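PDB 2VSO: eukaryotic initiation factor 4F subunit p150 from Saccharomyces cerevisiae, which joins the cap-binding eIF4F complex as its eIF4G subunit, seen here as the eIF4A-binding middle domain, and helps assemble the translation apparatus on mRNA. Local coordinates for residues H134-F137 / D138-W141. Numbering follows the deposited sequence.
Sequences HAEF and DKGW
Gly140 N reaches three residues back to Phe137 O at 2.9 Å, a weak bond bent to 129°, and the positive phi of Gly140 takes the chain out of the helix. Helix 122-139 ends here, and its last bonds are uneven. Asp138 N still bonds to His134 O at 2.9 Å, although the position of that oxygen is somewhat uncertain, and the next such bond, from Lys139 N to Ala135 O, is weak at 3.5 Å.

Lys139 NZ and Glu136 OE1 form an i to i+3 salt bridge at 2.7 Å, weak as a hydrogen bond and with the oxygen's place doubtful. The two side chains run alongside each other in the same direction: Lys139 is extended beyond CG, while the Glu136 chain is folded by its CB-CG rotation (chi2 -63°), which brings OE1 to the ammonium. With an alanine at Glu136, the Lys139 ammonium is likely to lose this mate, and Arg132 its weak, long one.

Past this exit, Trp141 turns its six-membered ring edge toward the Phe137 face in an offset edge-to-face pair, the planes at 89°. Trp141 CH2 comes to 4.2 Å from Phe137 CE1, the Phe137 ring being carried there with CG anti to the backbone N. Arg200 of helix 191-206 makes a cation-pi contact with Trp141, and Leu176 of helix 163-185 touches Phe137. With the backbone bonds weakening at this end of a MIF4G-domain helix, these aromatic contacts probably do much to fix the departing chain, and the surface ion pair less.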
loop_
_atom_site.group_PDB
_atom_site.type_symbol
_atom_site.label_atom_id
_atom_site.label_comp_id
_atom_site.label_asym_id
_atom_site.label_seq_id
_atom_site.Cartn_x
_atom_site.Cartn_y
_atom_site.Cartn_z
ATOM N N HIS C 134 -10.859 -7.254 26.711
ATOM C CA HIS C 134 -11.719 -8.360 27.116
ATOM C C HIS C 134 -13.091 -8.228 26.492
ATOM O O HIS C 134 -13.642 -9.189 25.961
ATOM C CB HIS C 134 -11.857 -8.393 28.627
ATOM C CG HIS C 134 -10.724 -9.077 29.329
ATOM N ND1 HIS C 134 -10.324 -10.360 29.016
ATOM C CD2 HIS C 134 -9.930 -8.673 30.342
ATOM C CE1 HIS C 134 -9.320 -10.707 29.801
ATOM N NE2 HIS C 134 -9.064 -9.702 30.621
ATOM N N ALA C 135 -13.639 -7.028 26.545
ATOM C CA ALA C 135 -14.931 -6.789 25.920
ATOM C C ALA C 135 -14.862 -7.068 24.423
ATOM O O ALA C 135 -15.625 -7.877 23.894
ATOM C CB ALA C 135 -15.408 -5.365 26.187
ATOM N N GLU C 136 -13.936 -6.403 23.741
ATOM C CA GLU C 136 -13.822 -6.554 22.297
ATOM C C GLU C 136 -13.407 -7.979 21.926
ATOM O O GLU C 136 -13.832 -8.510 20.903
ATOM C CB GLU C 136 -12.855 -5.515 21.715
ATOM C CG GLU C 136 -13.143 -4.068 22.148
ATOM C CD GLU C 136 -14.501 -3.548 21.679
ATOM O OE1 GLU C 136 -15.290 -4.333 21.127
ATOM O OE2 GLU C 136 -14.780 -2.344 21.858
ATOM N N PHE C 137 -12.597 -8.603 22.770
ATOM C CA PHE C 137 -12.124 -9.955 22.505
ATOM C C PHE C 137 -13.276 -10.941 22.587
ATOM O O PHE C 137 -13.463 -11.767 21.697
ATOM C CB PHE C 137 -11.018 -10.349 23.496
ATOM C CG PHE C 137 -10.182 -11.525 23.051
ATOM C CD1 PHE C 137 -9.205 -11.375 22.062
ATOM C CD2 PHE C 137 -10.366 -12.780 23.619
ATOM C CE1 PHE C 137 -8.422 -12.456 21.647
ATOM C CE2 PHE C 137 -9.595 -13.864 23.214
ATOM C CZ PHE C 137 -8.618 -13.701 22.225
ATOM N N ASP C 138 -14.055 -10.840 23.659
ATOM C CA ASP C 138 -15.138 -11.788 23.922
ATOM C C ASP C 138 -16.149 -11.897 22.776
ATOM O O ASP C 138 -16.647 -12.986 22.491
ATOM C CB ASP C 138 -15.843 -11.455 25.239
ATOM C CG ASP C 138 -14.945 -11.661 26.458
ATOM O OD1 ASP C 138 -13.723 -11.875 26.292
ATOM O OD2 ASP C 138 -15.472 -11.600 27.591
ATOM N N LYS C 139 -16.443 -10.774 22.121
ATOM C CA LYS C 139 -17.284 -10.782 20.919
ATOM C C LYS C 139 -16.883 -11.888 19.941
ATOM O O LYS C 139 -17.740 -12.558 19.362
ATOM C CB LYS C 139 -17.235 -9.431 20.202
ATOM C CG LYS C 139 -17.566 -8.234 21.079
ATOM C CD LYS C 139 -17.768 -7.009 20.216
ATOM C CE LYS C 139 -17.776 -5.736 21.027
ATOM N NZ LYS C 139 -17.769 -4.528 20.143
ATOM N N GLY C 140 -15.578 -12.062 19.746
ATOM C CA GLY C 140 -15.060 -13.165 18.952
ATOM C C GLY C 140 -15.190 -13.001 17.449
ATOM O O GLY C 140 -15.533 -11.928 16.952
ATOM N N TRP C 141 -14.902 -14.077 16.724
ATOM C CA TRP C 141 -14.927 -14.064 15.263
ATOM C C TRP C 141 -14.577 -15.457 14.732
ATOM O O TRP C 141 -14.110 -16.304 15.494
ATOM C CB TRP C 141 -13.972 -12.990 14.709
ATOM C CG TRP C 141 -12.500 -13.316 14.820
ATOM C CD1 TRP C 141 -11.739 -13.982 13.900
ATOM C CD2 TRP C 141 -11.614 -12.968 15.894
ATOM N NE1 TRP C 141 -10.444 -14.087 14.344
ATOM C CE2 TRP C 141 -10.340 -13.475 15.565
ATOM C CE3 TRP C 141 -11.777 -12.291 17.110
ATOM C CZ2 TRP C 141 -9.237 -13.329 16.405
ATOM C CZ3 TRP C 141 -10.676 -12.138 17.936
ATOM C CH2 TRP C 141 -9.417 -12.651 17.574
#